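Local coordinates for protein LP04448p (Drosophila melanogaster, PDB 2QK2) that probably tracks microtubule plus ends as a member of the XMAP215 family, its TOG domain probably binding tubulin, at residues 34-39 against 59-64. Residues are numbered along the deposited sequence; the frame is centred on the assembly and turned at random.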
ATOM      1  N   GLU A  34      -6.399  21.642 -10.068  1.00 23.26           N
ATOM      2  CA  GLU A  34      -5.646  21.960 -11.275  1.00 25.58           C
ATOM      3  C   GLU A  34      -4.202  21.449 -11.253  1.00 24.72           C
ATOM      4  O   GLU A  34      -3.710  20.946 -12.265  1.00 25.18           O
ATOM      5  CB  GLU A  34      -5.692  23.472 -11.540  1.00 27.29           C
ATOM      6  CG  GLU A  34      -7.129  23.983 -11.696  1.00 33.61           C
ATOM      7  CD  GLU A  34      -7.222  25.431 -12.154  1.00 37.42           C
ATOM      8  OE1 GLU A  34      -6.318  26.229 -11.825  1.00 37.99           O
ATOM      9  OE2 GLU A  34      -8.218  25.770 -12.830  1.00 39.31           O
ATOM     10  N   SER A  35      -3.523  21.566 -10.113  1.00 21.24           N
ATOM     11  CA  SER A  35      -2.149  21.071 -10.015  1.00 21.49           C
ATOM     12  C   SER A  35      -2.127  19.548 -10.143  1.00 21.01           C
ATOM     13  O   SER A  35      -1.333  18.993 -10.904  1.00 22.09           O
ATOM     14  CB  SER A  35      -1.511  21.466  -8.674  1.00 22.46           C
ATOM     15  OG  SER A  35      -1.089  22.819  -8.670  1.00 25.29           O
ATOM     16  N   LEU A  36      -3.000  18.870  -9.400  1.00 22.59           N
ATOM     17  CA  LEU A  36      -3.046  17.410  -9.443  1.00 23.46           C
ATOM     18  C   LEU A  36      -3.440  16.879 -10.827  1.00 25.36           C
ATOM     19  O   LEU A  36      -2.928  15.841 -11.264  1.00 24.63           O
ATOM     20  CB  LEU A  36      -3.994  16.870  -8.358  1.00 22.01           C
ATOM     21  CG  LEU A  36      -3.589  17.182  -6.907  1.00 25.40           C
ATOM     22  CD1 LEU A  36      -4.583  16.549  -5.949  1.00 22.31           C
ATOM     23  CD2 LEU A  36      -2.180  16.655  -6.621  1.00 24.76           C
ATOM     24  N   GLU A  37      -4.339  17.585 -11.515  1.00 26.56           N
ATOM     25  CA  GLU A  37      -4.771  17.183 -12.863  1.00 27.52           C
ATOM     26  C   GLU A  37      -3.584  17.124 -13.805  1.00 26.67           C
ATOM     27  O   GLU A  37      -3.384  16.145 -14.524  1.00 24.97           O
ATOM     28  CB  GLU A  37      -5.738  18.193 -13.469  1.00 31.76           C
ATOM     29  CG  GLU A  37      -7.166  18.099 -13.035  1.00 41.26           C
ATOM     30  CD  GLU A  37      -8.052  18.958 -13.919  1.00 45.38           C
ATOM     31  OE1 GLU A  37      -8.184  18.631 -15.122  1.00 48.01           O
ATOM     32  OE2 GLU A  37      -8.597  19.965 -13.424  1.00 47.81           O
ATOM     33  N   VAL A  38      -2.823  18.212 -13.824  1.00 25.97           N
ATOM     34  CA  VAL A  38      -1.658  18.311 -14.685  1.00 25.31           C
ATOM     35  C   VAL A  38      -0.648  17.224 -14.348  1.00 24.17           C
ATOM     36  O   VAL A  38      -0.089  16.592 -15.241  1.00 23.97           O
ATOM     37  CB  VAL A  38      -0.996  19.700 -14.553  1.00 26.23           C
ATOM     38  CG1 VAL A  38       0.275  19.756 -15.376  1.00 26.75           C
ATOM     39  CG2 VAL A  38      -1.966  20.776 -15.033  1.00 28.33           C
ATOM     40  N   LEU A  39      -0.420  17.005 -13.056  1.00 23.46           N
ATOM     41  CA  LEU A  39       0.526  15.984 -12.625  1.00 23.30           C
ATOM     42  C   LEU A  39       0.046  14.599 -13.039  1.00 24.50           C
ATOM     43  O   LEU A  39       0.810  13.807 -13.593  1.00 22.51           O
ATOM     44  CB  LEU A  39       0.706  16.015 -11.105  1.00 22.34           C
ATOM     45  CG  LEU A  39       1.554  14.883 -10.509  1.00 22.38           C
ATOM     46  CD1 LEU A  39       2.987  14.965 -11.022  1.00 21.32           C
ATOM     47  CD2 LEU A  39       1.523  14.986  -8.988  1.00 18.08           C
ATOM     48  N   SER A  59       6.126  14.839  -0.523  1.00 18.77           N
ATOM     49  CA  SER A  59       5.623  15.541   0.650  1.00 18.75           C
ATOM     50  C   SER A  59       4.317  16.273   0.315  1.00 19.85           C
ATOM     51  O   SER A  59       3.369  16.258   1.102  1.00 19.45           O
ATOM     52  CB  SER A  59       6.670  16.540   1.151  1.00 21.43           C
ATOM     53  OG  SER A  59       6.228  17.199   2.328  1.00 25.49           O
ATOM     54  N   ALA A  60       4.268  16.910  -0.854  1.00 18.87           N
ATOM     55  CA  ALA A  60       3.067  17.637  -1.271  1.00 20.55           C
ATOM     56  C   ALA A  60       1.882  16.679  -1.410  1.00 19.48           C
ATOM     57  O   ALA A  60       0.775  16.980  -0.967  1.00 19.97           O
ATOM     58  CB  ALA A  60       3.322  18.363  -2.601  1.00 16.67           C
ATOM     59  N   LEU A  61       2.117  15.525  -2.029  1.00 18.81           N
ATOM     60  CA  LEU A  61       1.057  14.545  -2.199  1.00 18.33           C
ATOM     61  C   LEU A  61       0.598  13.997  -0.852  1.00 19.13           C
ATOM     62  O   LEU A  61      -0.603  13.854  -0.614  1.00 19.35           O
ATOM     63  CB  LEU A  61       1.523  13.397  -3.105  1.00 18.22           C
ATOM     64  CG  LEU A  61       1.745  13.804  -4.567  1.00 17.59           C
ATOM     65  CD1 LEU A  61       2.253  12.599  -5.354  1.00 17.93           C
ATOM     66  CD2 LEU A  61       0.432  14.326  -5.172  1.00 15.36           C
ATOM     67  N   LYS A  62       1.545  13.700   0.032  1.00 18.07           N
ATOM     68  CA  LYS A  62       1.197  13.188   1.356  1.00 22.12           C
ATOM     69  C   LYS A  62       0.336  14.194   2.110  1.00 20.84           C
ATOM     70  O   LYS A  62      -0.609  13.823   2.805  1.00 21.25           O
ATOM     71  CB  LYS A  62       2.451  12.897   2.189  1.00 23.08           C
ATOM     72  CG  LYS A  62       3.316  11.766   1.653  1.00 32.79           C
ATOM     73  CD  LYS A  62       3.882  10.912   2.789  1.00 34.44           C
ATOM     74  CE  LYS A  62       4.652  11.744   3.806  1.00 37.72           C
ATOM     75  NZ  LYS A  62       5.959  12.218   3.284  1.00 40.92           N
ATOM     76  N   LYS A  63       0.676  15.474   1.986  1.00 20.83           N
ATOM     77  CA  LYS A  63      -0.082  16.516   2.667  1.00 21.52           C
ATOM     78  C   LYS A  63      -1.536  16.507   2.203  1.00 21.75           C
ATOM     79  O   LYS A  63      -2.458  16.594   3.021  1.00 21.62           O
ATOM     80  CB  LYS A  63       0.558  17.887   2.413  1.00 24.63           C
ATOM     81  CG  LYS A  63      -0.201  19.054   3.031  1.00 30.75           C
ATOM     82  CD  LYS A  63       0.626  20.331   2.990  1.00 38.17           C
ATOM     83  CE  LYS A  63      -0.186  21.553   3.420  1.00 42.03           C
ATOM     84  NZ  LYS A  63      -1.176  21.959   2.371  1.00 44.24           N
ATOM     85  N   VAL A  64      -1.747  16.389   0.893  1.00 20.79           N
ATOM     86  CA  VAL A  64      -3.105  16.355   0.363  1.00 19.85           C
ATOM     87  C   VAL A  64      -3.814  15.120   0.899  1.00 20.81           C
ATOM     88  O   VAL A  64      -4.927  15.203   1.414  1.00 22.31           O
ATOM     89  CB  VAL A  64      -3.129  16.287  -1.189  1.00 19.03           C
ATOM     90  CG1 VAL A  64      -4.572  16.131  -1.681  1.00 19.94           C
ATOM     91  CG2 VAL A  64      -2.506  17.548  -1.787  1.00 19.18           C
TER
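Leu36 and Leu39 meet Leu61 and Val64 between two successive helices of a TOG domain, an all-helical fold built of HEAT repeats. The contact is wholly apolar. Residues 34-39 lie on helix 29-45, and residues 59-64 lie on helix 55-67. The short segments run at 126° to each other, with their axes 12.6 Å apart at closest approach. At this spacing the side chains touch only through their ends. CD2 of Leu61 is the shared point, since both leucines of helix 29-45 reach it. Leu36 and Leu61 run alongside each other in opposite senses, with Leu36 CD2 3.8 Å from Leu61 CD2. Leu39 CD2 meets Leu61 CD2 tip to tip at 4.0 Å. The CG of Leu39 lies anti to the backbone N (chi1 173°), whereas CG of Leu36 lies beside the backbone N (chi1 -63°). The two leucines, one helical turn apart, thus leave their backbone by different rotations and converge on one methyl. All four touching residues are buried. Met76, Ala77 and Cys80 of helix 71-88 pack on Leu36, Val64 and Leu39 respectively, and Phe20 also touches Leu39. The second branch of Leu36 turns to Val64, where Leu36 CD1 lies 4.3 Å from Val64 CG1.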